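Local coordinates for PFC0360w protein (Plasmodium falciparum, PDB 3NI8) that probably stimulates the ATPase activity of the chaperone Hsp90 as a co-chaperone of the Aha1 type, at residues Tyr42-Leu47 / Ser51-Asp56; Glu85-Arg90 / Glu134-Gly139. All blocks are in the same frame, centred on the assembly; numbering follows the deposited sequence.

Interaction 1: Tyr42-Leu47 / Ser51-Asp56; sequences YTLTRL and SLAEVD
T45 and A53 meet through a side-chain torsion: chi1 of T45, -62°, swings OG1 to the side of the backbone N, anti to the carbonyl carbon, so that the hydroxyl faces the chain that follows the helix, while CG2 goes to the other side and lies 3.5 Å from S51 O. The backbone N-H of A53 points almost straight at the hydroxyl, with A53 N to T45 OG1 at 3.1 Å and an N-H...O angle of 172°. The same oxygen is also hydrogen-bonded to the carbonyl oxygen of A41, one turn back, and so links helix 41-47 to the segment leading into strand 54-55. CD1 of L52 lies alongside this hydroxyl on the more exposed flank.

On the buried flank L44 turns toward the strand. Its CB rests against A53 CB at 3.5 Å, and its CD1 meets V55 CG2 at 3.4 Å, the two side chains crossing at about a right angle. F144 of the long helix 132-150 also packs on L44, while backbone hydrogen bonding between E54 and S64 pairs the short strand with strand 62-65.

The contact thus ties the helix to the loop leading into the edge strand through one threonine hydroxyl, which accepts from the A53 amide while hydrogen-bonded to the A41 carbonyl, with the apolar contacts of L44 to A53 and V55 beside it.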
ATOM      1  N   TYR A  42      12.688  -3.833  -4.034  0.50 27.52           N
ATOM      2  CA  TYR A  42      13.377  -4.814  -3.205  0.50 28.44           C
ATOM      3  C   TYR A  42      12.842  -4.867  -1.766  0.50 28.58           C
ATOM      4  O   TYR A  42      12.811  -5.936  -1.166  0.50 28.74           O
ATOM      5  CB  TYR A  42      14.900  -4.648  -3.305  0.50 28.90           C
ATOM      6  CG  TYR A  42      15.379  -4.673  -4.756  0.50 30.29           C
ATOM      7  CD1 TYR A  42      14.739  -5.462  -5.702  0.50 31.59           C
ATOM      8  CD2 TYR A  42      16.456  -3.913  -5.169  0.50 32.01           C
ATOM      9  CE1 TYR A  42      15.157  -5.477  -7.021  0.50 33.36           C
ATOM     10  CE2 TYR A  42      16.883  -3.925  -6.478  0.50 33.03           C
ATOM     11  CZ  TYR A  42      16.235  -4.711  -7.399  0.50 33.76           C
ATOM     12  OH  TYR A  42      16.666  -4.714  -8.708  0.50 34.70           O
ATOM     13  N   THR A  43      12.371  -3.732  -1.237  1.00 28.68           N
ATOM     14  CA  THR A  43      11.689  -3.729   0.057  1.00 28.77           C
ATOM     15  C   THR A  43      10.296  -4.342  -0.081  1.00 29.06           C
ATOM     16  O   THR A  43       9.897  -5.195   0.742  1.00 29.69           O
ATOM     17  CB  THR A  43      11.660  -2.336   0.706  1.00 28.56           C
ATOM     18  OG1 THR A  43      12.999  -1.858   0.803  1.00 30.04           O
ATOM     19  CG2 THR A  43      11.115  -2.417   2.113  1.00 28.70           C
ATOM     20  N   LEU A  44       9.570  -3.938  -1.127  1.00 28.13           N
ATOM     21  CA  LEU A  44       8.242  -4.504  -1.387  1.00 27.58           C
ATOM     22  C   LEU A  44       8.245  -6.038  -1.482  1.00 27.31           C
ATOM     23  O   LEU A  44       7.367  -6.701  -0.918  1.00 26.22           O
ATOM     24  CB  LEU A  44       7.609  -3.882  -2.637  1.00 27.43           C
ATOM     25  CG  LEU A  44       7.095  -2.443  -2.481  1.00 27.28           C
ATOM     26  CD1 LEU A  44       6.973  -1.818  -3.851  1.00 25.77           C
ATOM     27  CD2 LEU A  44       5.782  -2.367  -1.700  1.00 25.38           C
ATOM     28  N   THR A  45       9.236  -6.578  -2.194  1.00 27.46           N
ATOM     29  CA  THR A  45       9.442  -8.021  -2.307  1.00 27.91           C
ATOM     30  C   THR A  45       9.658  -8.675  -0.924  1.00 27.89           C
ATOM     31  O   THR A  45       9.074  -9.714  -0.655  1.00 27.66           O
ATOM     32  CB  THR A  45      10.609  -8.339  -3.257  1.00 28.26           C
ATOM     33  OG1 THR A  45      10.299  -7.856  -4.571  1.00 28.61           O
ATOM     34  CG2 THR A  45      10.879  -9.855  -3.337  1.00 28.87           C
ATOM     35  N   ARG A  46      10.462  -8.051  -0.052  1.00 27.73           N
ATOM     36  CA  ARG A  46      10.651  -8.550   1.304  1.00 27.32           C
ATOM     37  C   ARG A  46       9.345  -8.488   2.063  1.00 27.83           C
ATOM     38  O   ARG A  46       9.058  -9.361   2.861  1.00 28.98           O
ATOM     39  CB  ARG A  46      11.661  -7.713   2.090  1.00 27.73           C
ATOM     40  CG  ARG A  46      13.106  -7.751   1.663  1.00 27.20           C
ATOM     41  CD  ARG A  46      13.929  -6.911   2.655  1.00 29.32           C
ATOM     42  NE  ARG A  46      14.083  -7.563   3.973  1.00 30.30           N
ATOM     43  CZ  ARG A  46      14.531  -6.962   5.087  1.00 28.96           C
ATOM     44  NH1 ARG A  46      14.864  -5.677   5.090  1.00 25.92           N
ATOM     45  NH2 ARG A  46      14.643  -7.654   6.218  1.00 29.98           N
ATOM     46  N   LEU A  47       8.561  -7.435   1.857  1.00 27.86           N
ATOM     47  CA  LEU A  47       7.263  -7.313   2.521  1.00 27.60           C
ATOM     48  C   LEU A  47       6.248  -8.323   1.981  1.00 27.51           C
ATOM     49  O   LEU A  47       5.234  -8.604   2.632  1.00 26.61           O
ATOM     50  CB  LEU A  47       6.716  -5.884   2.385  1.00 27.66           C
ATOM     51  CG  LEU A  47       7.392  -4.767   3.188  1.00 27.23           C
ATOM     52  CD1 LEU A  47       6.905  -3.404   2.725  1.00 27.42           C
ATOM     53  CD2 LEU A  47       7.129  -4.943   4.648  1.00 25.20           C
ATOM     54  N   SER A  51       7.731 -12.937  -3.068  1.00 31.42           N
ATOM     55  CA  SER A  51       7.109 -12.728  -4.405  1.00 33.03           C
ATOM     56  C   SER A  51       7.593 -11.434  -5.055  1.00 33.66           C
ATOM     57  O   SER A  51       7.632 -10.397  -4.396  1.00 34.18           O
ATOM     58  CB  SER A  51       5.592 -12.660  -4.326  1.00 32.65           C
ATOM     59  OG  SER A  51       5.060 -13.794  -3.685  1.00 34.83           O
ATOM     60  N   LEU A  52       7.946 -11.486  -6.340  1.00 34.62           N
ATOM     61  CA  LEU A  52       8.514 -10.310  -6.997  1.00 35.60           C
ATOM     62  C   LEU A  52       7.506  -9.183  -7.055  1.00 35.56           C
ATOM     63  O   LEU A  52       6.388  -9.362  -7.547  1.00 35.67           O
ATOM     64  CB  LEU A  52       9.078 -10.613  -8.397  1.00 36.11           C
ATOM     65  CG  LEU A  52      10.063  -9.585  -9.025  1.00 37.77           C
ATOM     66  CD1 LEU A  52      11.218  -9.109  -8.089  1.00 38.52           C
ATOM     67  CD2 LEU A  52      10.647 -10.094 -10.335  1.00 38.51           C
ATOM     68  N   ALA A  53       7.910  -8.046  -6.482  1.00 35.43           N
ATOM     69  CA  ALA A  53       7.254  -6.757  -6.687  1.00 34.62           C
ATOM     70  C   ALA A  53       7.982  -6.081  -7.832  1.00 34.45           C
ATOM     71  O   ALA A  53       9.206  -6.108  -7.874  1.00 34.77           O
ATOM     72  CB  ALA A  53       7.371  -5.925  -5.459  1.00 34.19           C
ATOM     73  N   GLU A  54       7.234  -5.511  -8.773  1.00 34.22           N
ATOM     74  CA  GLU A  54       7.808  -4.706  -9.849  1.00 34.35           C
ATOM     75  C   GLU A  54       7.321  -3.254  -9.707  1.00 33.72           C
ATOM     76  O   GLU A  54       6.139  -3.004  -9.420  1.00 33.31           O
ATOM     77  CB  GLU A  54       7.461  -5.281 -11.236  1.00 34.78           C
ATOM     78  CG  GLU A  54       8.167  -6.619 -11.578  1.00 37.73           C
ATOM     79  CD  GLU A  54       7.664  -7.278 -12.887  1.00 42.54           C
ATOM     80  OE1 GLU A  54       6.571  -6.932 -13.403  1.00 43.20           O
ATOM     81  OE2 GLU A  54       8.372  -8.171 -13.404  1.00 44.50           O
ATOM     82  N   VAL A  55       8.246  -2.316  -9.903  1.00 32.72           N
ATOM     83  CA  VAL A  55       8.022  -0.908  -9.600  1.00 31.86           C
ATOM     84  C   VAL A  55       8.704  -0.040 -10.640  1.00 31.31           C
ATOM     85  O   VAL A  55       9.928  -0.093 -10.798  1.00 30.86           O
ATOM     86  CB  VAL A  55       8.572  -0.522  -8.168  1.00 31.99           C
ATOM     87  CG1 VAL A  55       8.745   0.982  -8.025  1.00 32.51           C
ATOM     88  CG2 VAL A  55       7.670  -1.023  -7.074  1.00 30.68           C
ATOM     89  N   ASP A  56       7.907   0.749 -11.356  1.00 31.00           N
ATOM     90  CA  ASP A  56       8.429   1.822 -12.187  1.00 30.63           C
ATOM     91  C   ASP A  56       8.038   3.110 -11.469  1.00 30.41           C
ATOM     92  O   ASP A  56       6.920   3.624 -11.645  1.00 30.42           O
ATOM     93  CB  ASP A  56       7.852   1.742 -13.598  1.00 30.61           C
ATOM     94  CG  ASP A  56       8.337   2.861 -14.508  1.00 33.27           C
ATOM     95  OD1 ASP A  56       9.381   3.513 -14.232  1.00 37.68           O
ATOM     96  OD2 ASP A  56       7.658   3.104 -15.526  1.00 34.56           O
TER

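Interaction 2: Glu85-Arg90 / Glu134-Gly139; sequences EKWKFR and ERCKNG. With IPA (isopropyl alcohol), chain B.
The F89 ring carries the R135 guanidinium over one face and the sulfur of C136 at its edge, while the same sulfur meets the W87 ring obliquely. These groups join strand 82-89 to the long C-terminal helix 132-150, which packs against the antiparallel sheet in the helix-grip arrangement of the SRPBCC fold, to which Aha1-like domains belong. Strand and helix axes run at 105° to each other and approach to 10.8 Å, a spacing bridged by side chains.

The guanidinium lies nearly flat on the phenyl ring, planes 26° apart, with R135 CZ 4.2 Å from the ring centroid, a cation-pi stack. It is offset toward the rim: R135 NH2 sits 3.5 Å from F89 CG. The arginine reaches this place because its chain bends at chi3 (72°), folding the guanidinium back over the ring while its CG touches F89 CE2 and CZ. R135 NH1 makes a salt bridge with D91, just beyond the strand, which probably limits the rotation of the guanidinium and offsets its charge.

C136 SG lies between the two aromatic rings, 4.0 Å from W87 CZ3 and 3.9 Å from F89 CE2. W92, I121 and F21 also pack on this cysteine, so the sulfur belongs to a largely apolar layer between sheet and helix. H118 meets the W87 ring edge to face.

Farther back along the strand, E85 faces a bound isopropyl alcohol, probably from the crystallisation liquor; the alcohol C3 approaches the W87 ring at its edge, and its O2, also within hydrogen-bonding reach of F38 O, lies 2.6 Å from E85 OE2.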
ATOM      1  N   GLU A  85      -2.046   6.331  -5.530  1.00 21.88           N
ATOM      2  CA  GLU A  85      -2.010   5.228  -6.504  1.00 22.45           C
ATOM      3  C   GLU A  85      -3.392   4.911  -7.022  1.00 22.45           C
ATOM      4  O   GLU A  85      -4.355   5.029  -6.271  1.00 22.28           O
ATOM      5  CB  GLU A  85      -1.468   3.950  -5.839  1.00 22.12           C
ATOM      6  CG  GLU A  85      -0.068   4.121  -5.255  1.00 22.69           C
ATOM      7  CD  GLU A  85       0.366   2.961  -4.393  1.00 23.12           C
ATOM      8  OE1 GLU A  85      -0.429   2.030  -4.126  1.00 22.72           O
ATOM      9  OE2 GLU A  85       1.523   2.994  -3.960  1.00 24.26           O
ATOM     10  N   LYS A  86      -3.477   4.518  -8.297  1.00 23.14           N
ATOM     11  CA  LYS A  86      -4.529   3.584  -8.751  1.00 24.25           C
ATOM     12  C   LYS A  86      -4.072   2.186  -8.305  1.00 24.09           C
ATOM     13  O   LYS A  86      -2.881   1.890  -8.325  1.00 24.83           O
ATOM     14  CB  LYS A  86      -4.689   3.594 -10.270  1.00 24.30           C
ATOM     15  CG  LYS A  86      -4.858   4.978 -10.914  1.00 27.73           C
ATOM     16  CD  LYS A  86      -6.000   4.989 -11.948  1.00 32.89           C
ATOM     17  CE  LYS A  86      -5.660   4.195 -13.206  1.00 35.52           C
ATOM     18  NZ  LYS A  86      -4.504   4.849 -13.886  1.00 39.54           N
ATOM     19  N   TRP A  87      -5.005   1.331  -7.922  1.00 24.22           N
ATOM     20  CA  TRP A  87      -4.691   0.092  -7.214  1.00 24.27           C
ATOM     21  C   TRP A  87      -5.851  -0.882  -7.366  1.00 24.72           C
ATOM     22  O   TRP A  87      -6.993  -0.558  -7.018  1.00 24.73           O
ATOM     23  CB  TRP A  87      -4.505   0.426  -5.728  1.00 23.95           C
ATOM     24  CG  TRP A  87      -3.904  -0.650  -4.823  1.00 23.02           C
ATOM     25  CD1 TRP A  87      -2.617  -0.679  -4.330  1.00 22.62           C
ATOM     26  CD2 TRP A  87      -4.570  -1.800  -4.264  1.00 21.38           C
ATOM     27  NE1 TRP A  87      -2.445  -1.774  -3.507  1.00 22.61           N
ATOM     28  CE2 TRP A  87      -3.620  -2.477  -3.443  1.00 22.59           C
ATOM     29  CE3 TRP A  87      -5.866  -2.323  -4.369  1.00 20.33           C
ATOM     30  CZ2 TRP A  87      -3.932  -3.662  -2.738  1.00 21.83           C
ATOM     31  CZ3 TRP A  87      -6.183  -3.495  -3.671  1.00 21.35           C
ATOM     32  CH2 TRP A  87      -5.213  -4.152  -2.858  1.00 21.78           C
ATOM     33  N   LYS A  88      -5.563  -2.080  -7.865  1.00 25.39           N
ATOM     34  CA  LYS A  88      -6.576  -3.140  -7.937  1.00 26.23           C
ATOM     35  C   LYS A  88      -5.962  -4.521  -7.690  1.00 26.20           C
ATOM     36  O   LYS A  88      -4.753  -4.692  -7.832  1.00 26.50           O
ATOM     37  CB  LYS A  88      -7.321  -3.111  -9.287  1.00 26.06           C
ATOM     38  CG  LYS A  88      -6.441  -3.507 -10.482  1.00 27.54           C
ATOM     39  CD  LYS A  88      -7.086  -3.244 -11.849  1.00 29.18           C
ATOM     40  CE  LYS A  88      -8.237  -4.190 -12.126  1.00 29.58           C
ATOM     41  NZ  LYS A  88      -9.274  -3.470 -12.915  1.00 31.59           N
ATOM     42  N   PHE A  89      -6.795  -5.475  -7.272  1.00 26.81           N
ATOM     43  CA  PHE A  89      -6.499  -6.896  -7.431  1.00 27.47           C
ATOM     44  C   PHE A  89      -6.863  -7.227  -8.876  1.00 28.67           C
ATOM     45  O   PHE A  89      -7.810  -6.649  -9.427  1.00 28.64           O
ATOM     46  CB  PHE A  89      -7.361  -7.745  -6.511  1.00 27.12           C
ATOM     47  CG  PHE A  89      -6.938  -7.741  -5.069  1.00 25.68           C
ATOM     48  CD1 PHE A  89      -5.884  -8.550  -4.629  1.00 25.89           C
ATOM     49  CD2 PHE A  89      -7.641  -6.991  -4.133  1.00 24.38           C
ATOM     50  CE1 PHE A  89      -5.505  -8.567  -3.287  1.00 24.08           C
ATOM     51  CE2 PHE A  89      -7.275  -6.997  -2.774  1.00 24.66           C
ATOM     52  CZ  PHE A  89      -6.210  -7.775  -2.350  1.00 23.33           C
ATOM     53  N   ARG A  90      -6.130  -8.145  -9.506  1.00 29.63           N
ATOM     54  CA  ARG A  90      -6.381  -8.413 -10.915  1.00 30.68           C
ATOM     55  C   ARG A  90      -7.731  -9.058 -11.189  1.00 30.37           C
ATOM     56  O   ARG A  90      -8.160  -9.117 -12.325  1.00 30.67           O
ATOM     57  CB  ARG A  90      -5.238  -9.194 -11.566  1.00 31.25           C
ATOM     58  CG  ARG A  90      -5.142 -10.641 -11.217  1.00 34.84           C
ATOM     59  CD  ARG A  90      -3.909 -11.208 -11.908  1.00 42.17           C
ATOM     60  NE  ARG A  90      -3.851 -12.664 -11.819  1.00 48.38           N
ATOM     61  CZ  ARG A  90      -3.687 -13.473 -12.864  1.00 51.42           C
ATOM     62  NH1 ARG A  90      -3.532 -12.967 -14.093  1.00 52.59           N
ATOM     63  NH2 ARG A  90      -3.661 -14.790 -12.678  1.00 51.97           N
ATOM     64  N   GLU A 134     -13.012  -6.070   3.126  0.50 28.76           N
ATOM     65  CA  GLU A 134     -12.211  -6.782   4.148  0.50 28.98           C
ATOM     66  C   GLU A 134     -10.939  -7.394   3.543  0.50 28.69           C
ATOM     67  O   GLU A 134      -9.876  -7.378   4.176  0.50 28.99           O
ATOM     68  CB  GLU A 134     -13.012  -7.834   4.928  0.50 29.05           C
ATOM     69  CG  GLU A 134     -13.831  -7.286   6.121  0.50 30.80           C
ATOM     70  CD  GLU A 134     -12.982  -6.623   7.231  0.50 32.36           C
ATOM     71  OE1 GLU A 134     -13.447  -5.602   7.802  0.50 31.81           O
ATOM     72  OE2 GLU A 134     -11.868  -7.119   7.536  0.50 31.00           O
ATOM     73  N   ARG A 135     -11.034  -7.896   2.316  1.00 28.13           N
ATOM     74  CA  ARG A 135      -9.863  -8.461   1.654  1.00 28.01           C
ATOM     75  C   ARG A 135      -8.743  -7.425   1.493  1.00 27.71           C
ATOM     76  O   ARG A 135      -7.581  -7.721   1.777  1.00 28.08           O
ATOM     77  CB  ARG A 135     -10.283  -9.089   0.305  1.00 28.03           C
ATOM     78  CG  ARG A 135      -9.150  -9.588  -0.556  1.00 29.74           C
ATOM     79  CD  ARG A 135      -9.588 -10.698  -1.493  1.00 32.17           C
ATOM     80  NE  ARG A 135     -10.439 -10.215  -2.570  1.00 32.83           N
ATOM     81  CZ  ARG A 135     -10.080 -10.142  -3.850  1.00 32.73           C
ATOM     82  NH1 ARG A 135     -10.967  -9.669  -4.736  1.00 32.67           N
ATOM     83  NH2 ARG A 135      -8.861 -10.534  -4.249  1.00 28.16           N
ATOM     84  N   CYS A 136      -9.092  -6.208   1.068  1.00 27.51           N
ATOM     85  CA  CYS A 136      -8.145  -5.081   1.048  1.00 26.81           C
ATOM     86  C   CYS A 136      -7.595  -4.725   2.434  1.00 26.47           C
ATOM     87  O   CYS A 136      -6.391  -4.483   2.583  1.00 26.64           O
ATOM     88  CB  CYS A 136      -8.788  -3.835   0.436  1.00 27.07           C
ATOM     89  SG  CYS A 136      -9.348  -4.005  -1.262  1.00 27.20           S
ATOM     90  N   LYS A 137      -8.477  -4.694   3.429  1.00 25.85           N
ATOM     91  CA  LYS A 137      -8.117  -4.320   4.799  1.00 26.35           C
ATOM     92  C   LYS A 137      -7.249  -5.391   5.518  1.00 26.49           C
ATOM     93  O   LYS A 137      -6.233  -5.040   6.129  1.00 26.31           O
ATOM     94  CB  LYS A 137      -9.383  -4.002   5.598  1.00 26.34           C
ATOM     95  CG  LYS A 137      -9.130  -3.392   6.962  1.00 28.54           C
ATOM     96  CD  LYS A 137     -10.416  -2.959   7.619  1.00 31.24           C
ATOM     97  CE  LYS A 137     -10.119  -1.931   8.713  1.00 35.39           C
ATOM     98  NZ  LYS A 137     -11.281  -1.006   9.006  1.00 36.34           N
ATOM     99  N   ASN A 138      -7.640  -6.672   5.445  1.00 25.96           N
ATOM    100  CA  ASN A 138      -6.789  -7.759   5.934  1.00 26.12           C
ATOM    101  C   ASN A 138      -5.435  -7.789   5.224  1.00 25.79           C
ATOM    102  O   ASN A 138      -4.419  -8.013   5.860  1.00 25.62           O
ATOM    103  CB  ASN A 138      -7.465  -9.135   5.805  1.00 26.71           C
ATOM    104  CG  ASN A 138      -8.707  -9.286   6.690  1.00 27.32           C
ATOM    105  OD1 ASN A 138      -8.995  -8.450   7.546  1.00 26.47           O
ATOM    106  ND2 ASN A 138      -9.453 -10.363   6.464  1.00 26.68           N
ATOM    107  N   GLY A 139      -5.420  -7.550   3.911  1.00 25.78           N
ATOM    108  CA  GLY A 139      -4.156  -7.387   3.162  1.00 25.41           C
ATOM    109  C   GLY A 139      -3.185  -6.370   3.772  1.00 25.43           C
ATOM    110  O   GLY A 139      -1.978  -6.614   3.855  1.00 25.92           O
TER
HETATM  111  C1  IPA B 159       3.396  -0.312  -4.256  1.00 28.26           C
HETATM  112  C2  IPA B 159       2.345   0.214  -3.273  1.00 28.45           C
HETATM  113  C3  IPA B 159       1.743  -0.828  -2.329  1.00 26.51           C
HETATM  114  O2  IPA B 159       2.870   1.302  -2.556  1.00 29.74           O

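Both contacts reach the same antiparallel sheet, from different helices and at different places. Interaction 1 is local, its segments separated by three residues, and ties helix 41-47 to the edge strand 54-55; interaction 2 joins parts of the chain 44 residues apart and sits nearer the centre of the molecule, between an inner strand and the C-terminal helix. Each is partly buried. The first rests on one hydroxyl-to-amide bond flanked by aliphatic packing, the second on stacked and sulfur-aromatic groups, with the charged partner at its more exposed margin. Their centres are 16 Å apart and they do not touch, but helix 132-150 reaches both, packing on helix 41-47 as well as on the strands.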